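Local structure of sulfatase (Bacteroides fragilis CAG:558, 6USS) at residues 88-96 / 163-171. The protein is a calcium-dependent member of the sulfatase family from a gut bacterium and probably hydrolyses aryl sulfate esters. The protein carries 1 engineered substitution. Numbering follows the deposited sequence.
Sequences CSPTRCSLI and CGKAHFGAV. Engineered in segment 88-96: Cys-88 (natural residue Ser). With CA (calcium ion), chain C.
Arg-92 and Lys-165, two side chains of like charge, cross at about a right angle, CE of Lys-165 lying over one face of the guanidinium, 3.3 Å from NE of Arg-92. The carboxylates of Asp-42 and Asp-322 would be expected to offset the two charges, since Lys-165 forms a salt bridge with Asp-42 while Arg-92 reaches Asp-322, both of them calcium ligands; Gly-193 is a further polar partner of Lys-165. An extended lysine chain, its CG anti to the backbone N (chi1 159°), carries NZ to the start of helix 88-97. There the engineered Cys-88 binds the calcium ion through SG, together with Asp-42, Asp-43, Asp-322 and Asn-323; the natural serine at this position is predicted to mature to the formylglycine of sulfatases.

Water secures the two segments at two points. One molecule accepts from NH1 of Arg-92 at 2.7 Å, in the guanidinium plane, and donates to the carbonyl oxygens of Lys-165 and Ala-166, which ties the arginine's rotation to the loop backbone. The other joins OG of Ser-89 to the carbonyl O of His-167. That OG also lies over one face of the imidazole, 3.1 Å from CE1 of His-167, while the ring edge meets CB of Cys-88 (ND1 of His-167 to CB 3.7 Å). Thr-110 is a polar partner of Ser-89 too, and its carbonyl is hydrogen-bonded to NE2 of His-167.

Farther along the helix the contact turns apolar. The Phe-168 ring is sandwiched between the carbonyl O of Ala-166, centred over one face, and Ile-96, whose CG1 makes a CH-pi contact with the other, 4.2 Å from the ring centroid. The contact thus joins helix 88-97 to the loop leaving strand 159-164, with strand 253-258 (Tyr-256), strand 133-135 (Val-134) and helix 101-104 around it.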
ATOM      1  N   CYS A  88      11.660 -11.902  18.321  1.00 20.39           N
ATOM      2  CA  CYS A  88      11.378 -11.084  17.133  1.00 19.08           C
ATOM      3  C   CYS A  88      10.155 -10.182  17.310  1.00 19.63           C
ATOM      4  O   CYS A  88      10.188  -8.997  16.964  1.00 24.33           O
ATOM      5  CB  CYS A  88      11.154 -11.968  15.907  1.00 18.59           C
ATOM      6  SG  CYS A  88      12.387 -13.261  15.617  1.00 44.74           S
ATOM      7  N   SER A  89       9.054 -10.727  17.825  1.00 19.99           N
ATOM      8  CA  SER A  89       7.793  -9.993  17.752  1.00 24.99           C
ATOM      9  C   SER A  89       7.782  -8.759  18.650  1.00 22.74           C
ATOM     10  O   SER A  89       7.423  -7.676  18.156  1.00 19.64           O
ATOM     11  CB  SER A  89       6.624 -10.940  18.043  1.00 24.62           C
ATOM     12  OG  SER A  89       6.339 -11.750  16.918  1.00 24.80           O
ATOM     13  N   PRO A  90       8.137  -8.827  19.945  1.00 19.14           N
ATOM     14  CA  PRO A  90       8.153  -7.580  20.729  1.00 18.61           C
ATOM     15  C   PRO A  90       9.103  -6.541  20.177  1.00 19.09           C
ATOM     16  O   PRO A  90       8.785  -5.346  20.216  1.00 18.82           O
ATOM     17  CB  PRO A  90       8.559  -8.042  22.135  1.00 13.37           C
ATOM     18  CG  PRO A  90       9.210  -9.353  21.936  1.00 21.06           C
ATOM     19  CD  PRO A  90       8.438  -9.988  20.802  1.00 18.75           C
ATOM     20  N   THR A  91      10.255  -6.958  19.648  1.00 16.59           N
ATOM     21  CA  THR A  91      11.205  -5.985  19.119  1.00 17.98           C
ATOM     22  C   THR A  91      10.647  -5.282  17.887  1.00 21.48           C
ATOM     23  O   THR A  91      10.658  -4.045  17.804  1.00 18.30           O
ATOM     24  CB  THR A  91      12.531  -6.663  18.795  1.00 17.24           C
ATOM     25  OG1 THR A  91      13.137  -7.104  20.017  1.00 17.62           O
ATOM     26  CG2 THR A  91      13.470  -5.697  18.083  1.00 12.03           C
ATOM     27  N   ARG A  92      10.123  -6.051  16.930  1.00 19.69           N
ATOM     28  CA  ARG A  92       9.693  -5.444  15.677  1.00 22.60           C
ATOM     29  C   ARG A  92       8.466  -4.557  15.878  1.00 21.80           C
ATOM     30  O   ARG A  92       8.388  -3.466  15.296  1.00 15.10           O
ATOM     31  CB  ARG A  92       9.459  -6.535  14.626  1.00 19.94           C
ATOM     32  CG  ARG A  92      10.772  -7.003  13.955  1.00 16.88           C
ATOM     33  CD  ARG A  92      10.740  -8.448  13.484  1.00 16.09           C
ATOM     34  NE  ARG A  92      12.078  -9.027  13.390  1.00 21.00           N
ATOM     35  CZ  ARG A  92      12.925  -8.818  12.383  1.00 22.22           C
ATOM     36  NH1 ARG A  92      12.569  -8.033  11.369  1.00 20.98           N
ATOM     37  NH2 ARG A  92      14.128  -9.399  12.389  1.00 19.01           N
ATOM     38  N   CYS A  93       7.517  -4.989  16.726  1.00 20.75           N
ATOM     39  CA  CYS A  93       6.339  -4.171  17.020  1.00 14.60           C
ATOM     40  C   CYS A  93       6.699  -2.892  17.781  1.00 20.40           C
ATOM     41  O   CYS A  93       6.072  -1.848  17.573  1.00 16.34           O
ATOM     42  CB  CYS A  93       5.332  -4.992  17.814  1.00 14.13           C
ATOM     43  SG  CYS A  93       4.559  -6.283  16.852  1.00 17.28           S
ATOM     44  N   SER A  94       7.702  -2.951  18.656  1.00 16.31           N
ATOM     45  CA  SER A  94       8.172  -1.744  19.315  1.00 16.49           C
ATOM     46  C   SER A  94       8.788  -0.769  18.317  1.00 21.66           C
ATOM     47  O   SER A  94       8.589   0.449  18.425  1.00 17.72           O
ATOM     48  CB  SER A  94       9.176  -2.110  20.408  1.00 18.64           C
ATOM     49  OG  SER A  94       8.520  -2.737  21.510  1.00 16.88           O
ATOM     50  N   LEU A  95       9.558  -1.288  17.350  1.00 17.39           N
ATOM     51  CA  LEU A  95      10.145  -0.450  16.312  1.00 12.71           C
ATOM     52  C   LEU A  95       9.069   0.289  15.533  1.00 22.11           C
ATOM     53  O   LEU A  95       9.142   1.511  15.341  1.00 17.89           O
ATOM     54  CB  LEU A  95      10.968  -1.308  15.354  1.00 16.85           C
ATOM     55  CG  LEU A  95      11.247  -0.636  14.004  1.00 14.07           C
ATOM     56  CD1 LEU A  95      12.341   0.407  14.136  1.00 10.54           C
ATOM     57  CD2 LEU A  95      11.593  -1.666  12.953  1.00 12.29           C
ATOM     58  N   ILE A  96       8.053  -0.453  15.081  1.00 19.08           N
ATOM     59  CA  ILE A  96       7.034   0.089  14.192  1.00 19.83           C
ATOM     60  C   ILE A  96       6.013   0.963  14.931  1.00 24.33           C
ATOM     61  O   ILE A  96       5.353   1.804  14.299  1.00 20.82           O
ATOM     62  CB  ILE A  96       6.377  -1.088  13.444  1.00 16.35           C
ATOM     63  CG1 ILE A  96       5.991  -0.664  12.024  1.00 18.69           C
ATOM     64  CG2 ILE A  96       5.183  -1.626  14.211  1.00 14.73           C
ATOM     65  CD1 ILE A  96       7.184  -0.412  11.109  1.00 10.38           C
ATOM     66  N   CYS A 163      11.176  -4.652   2.589  1.00 15.33           N
ATOM     67  CA  CYS A 163      11.821  -5.767   1.914  1.00 16.26           C
ATOM     68  C   CYS A 163      12.260  -6.795   2.944  1.00 19.29           C
ATOM     69  O   CYS A 163      13.118  -6.500   3.789  1.00 20.39           O
ATOM     70  CB  CYS A 163      13.013  -5.267   1.100  1.00 15.14           C
ATOM     71  SG  CYS A 163      13.871  -6.601   0.223  1.00 24.33           S
ATOM     72  N   GLY A 164      11.676  -7.992   2.870  1.00 19.00           N
ATOM     73  CA  GLY A 164      12.042  -9.062   3.786  1.00 16.76           C
ATOM     74  C   GLY A 164      11.035  -9.402   4.877  1.00 18.51           C
ATOM     75  O   GLY A 164       9.821  -9.422   4.639  1.00 16.73           O
ATOM     76  N   LYS A 165      11.544  -9.691   6.075  1.00 16.21           N
ATOM     77  CA  LYS A 165      10.714 -10.140   7.189  1.00 16.13           C
ATOM     78  C   LYS A 165       9.918  -8.979   7.773  1.00 19.26           C
ATOM     79  O   LYS A 165      10.495  -8.004   8.261  1.00 19.99           O
ATOM     80  CB  LYS A 165      11.587 -10.775   8.268  1.00 15.95           C
ATOM     81  CG  LYS A 165      10.952 -10.828   9.639  1.00 17.22           C
ATOM     82  CD  LYS A 165      11.565 -11.955  10.450  1.00 19.14           C
ATOM     83  CE  LYS A 165      11.181 -11.843  11.916  1.00 20.55           C
ATOM     84  NZ  LYS A 165      11.965 -12.802  12.731  1.00 17.89           N
ATOM     85  N   ALA A 166       8.590  -9.082   7.730  1.00 17.53           N
ATOM     86  CA  ALA A 166       7.730  -8.060   8.335  1.00 16.67           C
ATOM     87  C   ALA A 166       7.347  -8.504   9.744  1.00 19.58           C
ATOM     88  O   ALA A 166       7.807  -7.926  10.733  1.00 18.56           O
ATOM     89  CB  ALA A 166       6.510  -7.796   7.452  1.00 15.44           C
ATOM     90  N   HIS A 167       6.506  -9.533   9.845  1.00 22.23           N
ATOM     91  CA  HIS A 167       6.216 -10.164  11.129  1.00 20.56           C
ATOM     92  C   HIS A 167       5.607  -9.157  12.117  1.00 19.14           C
ATOM     93  O   HIS A 167       6.002  -9.074  13.276  1.00 18.71           O
ATOM     94  CB  HIS A 167       7.496 -10.806  11.671  1.00 17.50           C
ATOM     95  CG  HIS A 167       7.278 -11.806  12.766  1.00 24.32           C
ATOM     96  ND1 HIS A 167       8.261 -12.141  13.680  1.00 27.22           N
ATOM     97  CD2 HIS A 167       6.195 -12.548  13.091  1.00 22.29           C
ATOM     98  CE1 HIS A 167       7.790 -13.046  14.522  1.00 19.07           C
ATOM     99  NE2 HIS A 167       6.541 -13.314  14.183  1.00 19.90           N
ATOM    100  N   PHE A 168       4.646  -8.361  11.636  1.00 17.49           N
ATOM    101  CA  PHE A 168       3.993  -7.325  12.437  1.00 15.53           C
ATOM    102  C   PHE A 168       2.620  -7.734  12.947  1.00 22.27           C
ATOM    103  O   PHE A 168       2.171  -7.206  13.972  1.00 21.04           O
ATOM    104  CB  PHE A 168       3.796  -6.033  11.632  1.00 15.38           C
ATOM    105  CG  PHE A 168       5.074  -5.340  11.234  1.00 17.67           C
ATOM    106  CD1 PHE A 168       6.042  -5.012  12.181  1.00 13.81           C
ATOM    107  CD2 PHE A 168       5.299  -4.999   9.897  1.00 16.21           C
ATOM    108  CE1 PHE A 168       7.223  -4.365  11.801  1.00 17.37           C
ATOM    109  CE2 PHE A 168       6.478  -4.343   9.511  1.00 20.40           C
ATOM    110  CZ  PHE A 168       7.441  -4.032  10.458  1.00 17.00           C
ATOM    111  N   GLY A 169       1.925  -8.616  12.227  1.00 20.92           N
ATOM    112  CA  GLY A 169       0.594  -9.038  12.616  1.00 17.93           C
ATOM    113  C   GLY A 169       0.399 -10.506  12.298  1.00 19.03           C
ATOM    114  O   GLY A 169       1.063 -11.070  11.423  1.00 22.55           O
ATOM    115  N   ALA A 170      -0.509 -11.128  13.039  1.00 15.91           N
ATOM    116  CA  ALA A 170      -0.756 -12.540  12.815  1.00 18.85           C
ATOM    117  C   ALA A 170      -1.371 -12.738  11.439  1.00 16.98           C
ATOM    118  O   ALA A 170      -1.905 -11.806  10.836  1.00 18.94           O
ATOM    119  CB  ALA A 170      -1.668 -13.113  13.903  1.00 16.29           C
ATOM    120  N   VAL A 171      -1.278 -13.970  10.932  1.00 16.22           N
ATOM    121  CA  VAL A 171      -1.880 -14.275   9.638  1.00 20.06           C
ATOM    122  C   VAL A 171      -3.380 -13.993   9.692  1.00 21.84           C
ATOM    123  O   VAL A 171      -4.041 -14.225  10.717  1.00 19.31           O
ATOM    124  CB  VAL A 171      -1.574 -15.730   9.236  1.00 18.13           C
ATOM    125  CG1 VAL A 171      -2.475 -16.725   9.985  1.00 13.06           C
ATOM    126  CG2 VAL A 171      -1.690 -15.894   7.724  1.00 15.48           C
TER
HETATM  127 CA    CA C 601      14.360 -12.453  15.594  1.00 22.43          CA
HETATM  128  O   HOH W   1       4.847  -9.807  15.690  1.00 19.31           O
HETATM  129  O   HOH W   2      10.360  -6.745  10.564  1.00 14.51           O